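Side-chain contacts in hypothetical methylmalonyl-CoA decarboxylase alpha subunit (Sulfolobus tokodaii, PDB 1X0U), which is a putative carboxyl transferase subunit of the ClpP/crotonase clan whose precise function has not been established: residues A[290-293]-A[294-298]; A[319-323]-A[324-328]; A[12-15]-A[16-20]. One frame throughout, in Å; residues are numbered along the deposited sequence.

Contact 1: residues A[290-293]-A[294-298]; sequences NMRE and IIYKI
Met291 folds back onto Ile294 and Ile295 in the first turns of helix 291-298. With CG turned opposite the backbone N (chi1 176°), bends at the next two torsions carry the methyl end to the branched part of Ile294, crossing that side chain at about a right angle. Met291 CE lies 3.3 Å from Ile294 CB, a tight carbon contact, and 3.8 Å from Ile295 CG2. Arg292 and Tyr296 lie side by side and point the same way, touching through the methylene chain: Arg292 CD is 3.5 Å from Tyr296 OH, while Arg292 NE forms a salt bridge to Glu306.

Among the polar contacts, Asn290 is the N-cap, and its OD1 accepts a weak bond from Arg292 N at 3.2 Å. Met291 O takes Ile295 N at 3.2 Å and, more weakly, Ile294 N. Glu293 bends at chi2, bringing OE2 to the edge of the Tyr296 ring, 3.7 Å from CD2, with carboxylate and ring planes 77° apart. Its OE1 makes a long salt bridge to Lys297 NZ, 3.9 Å away.

Met291 and Ile295 turn to Leu366 of strand 363-369, while Glu293 and Lys297 lie beside Ile280 of helix 277-280; the long ion pair is probably weak. The cap and an acidic residue in the first turn would both be expected to suit the positive end of the helix dipole.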
loop_
_atom_site.group_PDB
_atom_site.type_symbol
_atom_site.label_atom_id
_atom_site.label_comp_id
_atom_site.label_asym_id
_atom_site.label_seq_id
_atom_site.Cartn_x
_atom_site.Cartn_y
_atom_site.Cartn_z
ATOM N N ASN A 290 -3.420 -27.641 41.611
ATOM C CA ASN A 290 -2.256 -27.192 40.865
ATOM C C ASN A 290 -2.522 -26.981 39.374
ATOM O O ASN A 290 -2.493 -27.938 38.596
ATOM C CB ASN A 290 -1.113 -28.197 41.046
ATOM C CG ASN A 290 0.198 -27.684 40.507
ATOM O OD1 ASN A 290 0.331 -26.500 40.197
ATOM N ND2 ASN A 290 1.180 -28.565 40.405
ATOM N N MET A 291 -2.771 -25.732 38.981
ATOM C CA MET A 291 -3.035 -25.403 37.576
ATOM C C MET A 291 -1.823 -25.716 36.700
ATOM O O MET A 291 -1.961 -26.062 35.519
ATOM C CB MET A 291 -3.414 -23.918 37.434
ATOM C CG MET A 291 -3.618 -23.427 35.986
ATOM S SD MET A 291 -4.990 -24.209 35.071
ATOM C CE MET A 291 -4.104 -25.056 33.802
ATOM N N ARG A 292 -0.634 -25.612 37.282
ATOM C CA ARG A 292 0.584 -25.889 36.533
ATOM C C ARG A 292 0.630 -27.350 36.117
ATOM O O ARG A 292 1.262 -27.702 35.127
ATOM C CB ARG A 292 1.830 -25.578 37.368
ATOM C CG ARG A 292 2.022 -24.118 37.705
ATOM C CD ARG A 292 3.452 -23.857 38.195
ATOM N NE ARG A 292 3.683 -22.434 38.410
ATOM C CZ ARG A 292 3.176 -21.747 39.425
ATOM N NH1 ARG A 292 2.419 -22.361 40.325
ATOM N NH2 ARG A 292 3.406 -20.444 39.528
ATOM N N GLU A 293 -0.033 -28.208 36.882
ATOM C CA GLU A 293 -0.025 -29.625 36.565
ATOM C C GLU A 293 -0.830 -29.868 35.312
ATOM O O GLU A 293 -0.524 -30.762 34.526
ATOM C CB GLU A 293 -0.582 -30.452 37.731
ATOM C CG GLU A 293 -0.540 -31.940 37.465
ATOM C CD GLU A 293 0.852 -32.419 37.107
ATOM O OE1 GLU A 293 0.963 -33.342 36.273
ATOM O OE2 GLU A 293 1.838 -31.880 37.663
ATOM N N ILE A 294 -1.859 -29.057 35.114
ATOM C CA ILE A 294 -2.680 -29.183 33.926
ATOM C C ILE A 294 -1.876 -28.732 32.709
ATOM O O ILE A 294 -1.941 -29.365 31.652
ATOM C CB ILE A 294 -3.972 -28.349 34.045
ATOM C CG1 ILE A 294 -4.814 -28.869 35.217
ATOM C CG2 ILE A 294 -4.754 -28.425 32.748
ATOM C CD1 ILE A 294 -6.135 -28.132 35.419
ATOM N N ILE A 295 -1.102 -27.653 32.849
ATOM C CA ILE A 295 -0.313 -27.207 31.706
ATOM C C ILE A 295 0.733 -28.266 31.339
ATOM O O ILE A 295 0.845 -28.627 30.170
ATOM C CB ILE A 295 0.410 -25.822 31.938
ATOM C CG1 ILE A 295 1.498 -25.956 32.991
ATOM C CG2 ILE A 295 -0.585 -24.750 32.383
ATOM C CD1 ILE A 295 2.178 -24.630 33.336
ATOM N N TYR A 296 1.481 -28.784 32.321
ATOM C CA TYR A 296 2.505 -29.790 32.007
ATOM C C TYR A 296 1.883 -30.969 31.270
ATOM O O TYR A 296 2.494 -31.539 30.366
ATOM C CB TYR A 296 3.212 -30.325 33.269
ATOM C CG TYR A 296 3.787 -29.270 34.191
ATOM C CD1 TYR A 296 4.352 -28.099 33.682
ATOM C CD2 TYR A 296 3.766 -29.442 35.575
ATOM C CE1 TYR A 296 4.877 -27.123 34.529
ATOM C CE2 TYR A 296 4.291 -28.472 36.433
ATOM C CZ TYR A 296 4.842 -27.317 35.901
ATOM O OH TYR A 296 5.354 -26.349 36.735
ATOM N N LYS A 297 0.670 -31.337 31.668
ATOM C CA LYS A 297 -0.028 -32.453 31.042
ATOM C C LYS A 297 -0.419 -32.151 29.604
ATOM O O LYS A 297 -0.501 -33.055 28.784
ATOM C CB LYS A 297 -1.302 -32.805 31.823
ATOM C CG LYS A 297 -1.249 -34.098 32.648
ATOM C CD LYS A 297 -1.038 -33.818 34.133
ATOM C CE LYS A 297 -1.571 -34.960 35.011
ATOM N NZ LYS A 297 -1.028 -36.302 34.631
ATOM N N ILE A 298 -0.665 -30.884 29.289
ATOM C CA ILE A 298 -1.074 -30.540 27.933
ATOM C C ILE A 298 0.048 -30.345 26.934
ATOM O O ILE A 298 -0.053 -30.783 25.791
ATOM C CB ILE A 298 -1.935 -29.257 27.899
ATOM C CG1 ILE A 298 -3.219 -29.461 28.699
ATOM C CG2 ILE A 298 -2.279 -28.903 26.444
ATOM C CD1 ILE A 298 -3.970 -28.187 28.992
#

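Contact 2: residues A[319-323]-A[324-328]; sequences FARIA and GNVVG
Arg321 reaches across its hairpin to the turn, where NH1 donates to Gly324 O at 2.9 Å. The bond is bent (134° at the hydrogen), and the donor stands 36° above the carbonyl plane; NH1 also donates to Pro262 O. With CG opposite the carbonyl carbon (chi1 -79°) and the chain extended to NE, the guanidinium comes beside Val326, whose CG2 lies over one face, 3.6 Å from Arg321 CZ; the non-hydrogen-bonded pair thus packs a methyl against a flat cation.

The backbone forms a two-residue beta hairpin with a type I' turn from Ile322 to Asn325. Ala323 and Gly324 have the positive phi of this turn, and at Gly324 a CB would be jammed against Ala323 O; their amides are satisfied by the two carboxylate oxygens of Asp300. In the hydrogen-bonded pair flanking the turn, Ile322 N donates to Asn325 O at 2.8 Å, while the return bond from Asn325 N to Ile322 O is weak, at 3.4 Å. Ile322 O gains a closer partner in a water 2.7 Å away, which also donates to Asn325 OD1 at 3.1 Å and ties the amide side chain to the turn. Further on, Ala320 and Val327 exchange both backbone bonds.

Ile322 and Val327 cross at about a right angle on the sheet face they share with Ala320, Ile322 CD1 being 4.0 Å from Val327 CG2. That face is covered by helix 494-505 through Ile498 and Leu502; on the other, Phe319 meets helices 239-252 and 343-358, while strand 363-369 continues the sheet beside Gly328.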
loop_
_atom_site.group_PDB
_atom_site.type_symbol
_atom_site.label_atom_id
_atom_site.label_comp_id
_atom_site.label_asym_id
_atom_site.label_seq_id
_atom_site.Cartn_x
_atom_site.Cartn_y
_atom_site.Cartn_z
ATOM N N PHE A 319 5.727 -19.763 28.026
ATOM C CA PHE A 319 5.863 -20.375 26.718
ATOM C C PHE A 319 5.973 -21.888 26.825
ATOM O O PHE A 319 6.398 -22.434 27.846
ATOM C CB PHE A 319 7.117 -19.844 26.007
ATOM C CG PHE A 319 7.108 -18.350 25.772
ATOM C CD1 PHE A 319 8.034 -17.528 26.411
ATOM C CD2 PHE A 319 6.188 -17.773 24.902
ATOM C CE1 PHE A 319 8.041 -16.147 26.185
ATOM C CE2 PHE A 319 6.190 -16.398 24.672
ATOM C CZ PHE A 319 7.122 -15.582 25.317
ATOM N N ALA A 320 5.596 -22.556 25.743
ATOM C CA ALA A 320 5.650 -24.002 25.676
ATOM C C ALA A 320 5.427 -24.373 24.233
ATOM O O ALA A 320 5.175 -23.515 23.393
ATOM C CB ALA A 320 4.549 -24.617 26.540
ATOM N N ARG A 321 5.525 -25.655 23.937
ATOM C CA ARG A 321 5.269 -26.102 22.591
ATOM C C ARG A 321 4.150 -27.111 22.639
ATOM O O ARG A 321 4.033 -27.871 23.600
ATOM C CB ARG A 321 6.519 -26.739 21.980
ATOM C CG ARG A 321 7.523 -25.721 21.486
ATOM C CD ARG A 321 8.860 -26.352 21.182
ATOM N NE ARG A 321 9.868 -25.324 20.948
ATOM C CZ ARG A 321 9.874 -24.516 19.897
ATOM N NH1 ARG A 321 8.926 -24.629 18.981
ATOM N NH2 ARG A 321 10.815 -23.581 19.774
ATOM N N ILE A 322 3.314 -27.093 21.609
ATOM C CA ILE A 322 2.224 -28.046 21.493
ATOM C C ILE A 322 2.363 -28.683 20.127
ATOM O O ILE A 322 2.067 -28.058 19.102
ATOM C CB ILE A 322 0.856 -27.374 21.635
ATOM C CG1 ILE A 322 0.638 -26.989 23.104
ATOM C CG2 ILE A 322 -0.234 -28.326 21.154
ATOM C CD1 ILE A 322 -0.705 -26.383 23.401
ATOM N N ALA A 323 2.840 -29.923 20.117
ATOM C CA ALA A 323 3.069 -30.650 18.873
ATOM C C ALA A 323 4.142 -29.910 18.084
ATOM O O ALA A 323 4.024 -29.723 16.876
ATOM C CB ALA A 323 1.777 -30.742 18.055
ATOM N N GLY A 324 5.176 -29.459 18.787
ATOM C CA GLY A 324 6.269 -28.763 18.130
ATOM C C GLY A 324 6.144 -27.263 17.923
ATOM O O GLY A 324 7.158 -26.597 17.718
ATOM N N ASN A 325 4.925 -26.725 17.971
ATOM C CA ASN A 325 4.718 -25.289 17.773
ATOM C C ASN A 325 4.592 -24.495 19.064
ATOM O O ASN A 325 3.972 -24.930 20.033
ATOM C CB ASN A 325 3.477 -25.036 16.911
ATOM C CG ASN A 325 3.706 -25.370 15.453
ATOM O OD1 ASN A 325 2.783 -25.774 14.753
ATOM N ND2 ASN A 325 4.934 -25.188 14.981
ATOM N N VAL A 326 5.171 -23.303 19.045
ATOM C CA VAL A 326 5.176 -22.408 20.185
ATOM C C VAL A 326 3.808 -21.832 20.508
ATOM O O VAL A 326 3.043 -21.458 19.616
ATOM C CB VAL A 326 6.152 -21.227 19.941
ATOM C CG1 VAL A 326 6.227 -20.343 21.180
ATOM C CG2 VAL A 326 7.540 -21.762 19.563
ATOM N N VAL A 327 3.502 -21.771 21.796
ATOM C CA VAL A 327 2.251 -21.195 22.242
ATOM C C VAL A 327 2.576 -20.424 23.503
ATOM O O VAL A 327 3.569 -20.700 24.166
ATOM C CB VAL A 327 1.167 -22.272 22.581
ATOM C CG1 VAL A 327 0.903 -23.157 21.360
ATOM C CG2 VAL A 327 1.611 -23.110 23.766
ATOM N N GLY A 328 1.746 -19.434 23.798
ATOM C CA GLY A 328 1.892 -18.648 24.999
ATOM C C GLY A 328 0.687 -19.093 25.795
ATOM O O GLY A 328 -0.375 -19.341 25.230
HETATM O O HOH W 1 0.964 -26.975 16.892
#

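Contact 3: residues A[12-15]-A[16-20]; sequences IEEL and RQLKE
Lys19, whose methylene chain touches Leu15 CD1, has an ammonium NZ gripped by two groups of the second subunit, the carboxylate of Asp487 and the backbone O of Val488. Leu15 and Lys19 belong to helix 8-23, an alpha-helix near the N terminus and far from the centre of the chain, and the contact is the i to i+4 pairing of one turn with the next. Lys19 is extended beyond CG, and the two side chains meet at a slant: Leu15 CD1 is 3.8 Å from Lys19 CE and 4.0 Å from Lys19 CG. Leu15 gets there by placing CG opposite its backbone N (chi1 168°). It is buried although most of the contact is at the surface, and Tyr477 of the second subunit packs on it. The same tyrosine of the neighbour meets Leu18, which also touches Phe61 and Tyr77 of its own chain.

The helical backbone bonds here are regular. Lys19 N donates to Leu15 O at 2.9 Å and Arg16 N to Ile12 O at 3.0 Å, both nearly straight. Gln17 N and Leu18 N bond to Glu13 O and Glu14 O in the same i to i+4 pattern, somewhat less straight.

Arg16 runs out extended, and its NE forms a salt bridge to Glu490 of the second subunit, so that, like Lys19, it takes its ionic partner from across the interface. Within the helix Glu13 is a distant neighbour, OE2 staying 5.9 Å from Arg16 NH1, which would give at most a weak, long-range attraction. Side-chain carbons also graze the carbonyls of the preceding turn: the methine CG of Leu18 comes to 3.3 Å from Glu14 O, and the methylene CG of Gln17 to 3.2 Å from Glu13 O.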
loop_
_atom_site.group_PDB
_atom_site.type_symbol
_atom_site.label_atom_id
_atom_site.label_comp_id
_atom_site.label_asym_id
_atom_site.label_seq_id
_atom_site.Cartn_x
_atom_site.Cartn_y
_atom_site.Cartn_z
ATOM N N ILE A 12 50.949 -5.552 11.204
ATOM C CA ILE A 12 49.988 -6.518 11.719
ATOM C C ILE A 12 50.341 -6.886 13.165
ATOM O O ILE A 12 49.452 -7.023 14.006
ATOM C CB ILE A 12 49.904 -7.796 10.826
ATOM C CG1 ILE A 12 51.239 -8.528 10.796
ATOM C CG2 ILE A 12 49.507 -7.410 9.404
ATOM C CD1 ILE A 12 51.207 -9.830 9.991
ATOM N N GLU A 13 51.630 -7.024 13.472
ATOM C CA GLU A 13 52.010 -7.342 14.847
ATOM C C GLU A 13 51.528 -6.217 15.767
ATOM O O GLU A 13 51.060 -6.481 16.880
ATOM C CB GLU A 13 53.530 -7.534 14.988
ATOM C CG GLU A 13 54.067 -8.828 14.374
ATOM C CD GLU A 13 55.560 -9.048 14.649
ATOM O OE1 GLU A 13 56.372 -8.128 14.388
ATOM O OE2 GLU A 13 55.923 -10.150 15.119
ATOM N N GLU A 14 51.622 -4.968 15.308
ATOM C CA GLU A 14 51.156 -3.845 16.126
ATOM C C GLU A 14 49.646 -3.964 16.373
ATOM O O GLU A 14 49.162 -3.685 17.472
ATOM C CB GLU A 14 51.422 -2.502 15.448
ATOM C CG GLU A 14 50.927 -1.324 16.282
ATOM C CD GLU A 14 50.752 -0.029 15.493
ATOM O OE1 GLU A 14 50.618 1.038 16.141
ATOM O OE2 GLU A 14 50.732 -0.071 14.240
ATOM N N LEU A 15 48.909 -4.360 15.337
ATOM C CA LEU A 15 47.461 -4.519 15.449
ATOM C C LEU A 15 47.126 -5.554 16.520
ATOM O O LEU A 15 46.303 -5.303 17.407
ATOM C CB LEU A 15 46.860 -4.959 14.109
ATOM C CG LEU A 15 45.397 -5.433 14.147
ATOM C CD1 LEU A 15 44.509 -4.354 14.755
ATOM C CD2 LEU A 15 44.933 -5.777 12.740
ATOM N N ARG A 16 47.774 -6.714 16.435
ATOM C CA ARG A 16 47.534 -7.784 17.396
ATOM C C ARG A 16 47.740 -7.292 18.822
ATOM O O ARG A 16 46.925 -7.582 19.695
ATOM C CB ARG A 16 48.436 -8.981 17.095
ATOM C CG ARG A 16 47.995 -9.749 15.861
ATOM C CD ARG A 16 49.032 -10.745 15.400
ATOM N NE ARG A 16 48.572 -11.496 14.234
ATOM C CZ ARG A 16 49.345 -12.306 13.516
ATOM N NH1 ARG A 16 50.625 -12.470 13.845
ATOM N NH2 ARG A 16 48.840 -12.955 12.473
ATOM N N GLN A 17 48.806 -6.531 19.057
ATOM C CA GLN A 17 49.076 -5.993 20.386
ATOM C C GLN A 17 47.983 -5.009 20.822
ATOM O O GLN A 17 47.548 -5.022 21.982
ATOM C CB GLN A 17 50.426 -5.267 20.417
ATOM C CG GLN A 17 51.627 -6.113 20.048
ATOM C CD GLN A 17 52.889 -5.274 19.874
ATOM O OE1 GLN A 17 53.940 -5.783 19.483
ATOM N NE2 GLN A 17 52.786 -3.981 20.164
ATOM N N LEU A 18 47.544 -4.151 19.903
ATOM C CA LEU A 18 46.511 -3.170 20.229
ATOM C C LEU A 18 45.196 -3.844 20.608
ATOM O O LEU A 18 44.541 -3.444 21.573
ATOM C CB LEU A 18 46.278 -2.206 19.058
ATOM C CG LEU A 18 47.383 -1.194 18.729
ATOM C CD1 LEU A 18 46.868 -0.223 17.676
ATOM C CD2 LEU A 18 47.805 -0.430 19.988
ATOM N N LYS A 19 44.808 -4.862 19.840
ATOM C CA LYS A 19 43.578 -5.588 20.120
ATOM C C LYS A 19 43.658 -6.308 21.461
ATOM O O LYS A 19 42.707 -6.287 22.243
ATOM C CB LYS A 19 43.277 -6.582 19.000
ATOM C CG LYS A 19 42.558 -5.935 17.834
ATOM C CD LYS A 19 42.198 -6.930 16.766
ATOM C CE LYS A 19 41.331 -6.269 15.702
ATOM N NZ LYS A 19 40.930 -7.239 14.650
ATOM N N GLU A 20 44.797 -6.939 21.723
ATOM C CA GLU A 20 45.004 -7.636 22.984
ATOM C C GLU A 20 44.909 -6.614 24.118
ATOM O O GLU A 20 44.490 -6.938 25.225
ATOM C CB GLU A 20 46.369 -8.331 22.980
ATOM C CG GLU A 20 46.402 -9.715 22.287
ATOM C CD GLU A 20 45.810 -9.729 20.870
ATOM O OE1 GLU A 20 46.441 -10.308 19.953
ATOM O OE2 GLU A 20 44.707 -9.176 20.669
#

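From the N terminus the three contacts come in series, contact 3 first, then contact 1, then contact 2, and none nests or crosses. Contact 2 closes only the tight turn between strands 315-322 and 325-332; contacts 1 and 3 are turns of single helices and close no loop. The centre of contact 3 is about 56 Å from that of contact 1. Contacts 1 and 2 are neighbours, with centres about 14 Å apart, and touch where Ile298 CG2 lies 4.3 Å from Ile322 CD1. Through this touch the end of helix 291-298 packs on hairpin 315-332 of the mixed sheet, whereas contact 3 joins helix 8-23 to loop residues of its own chain and to a second subunit.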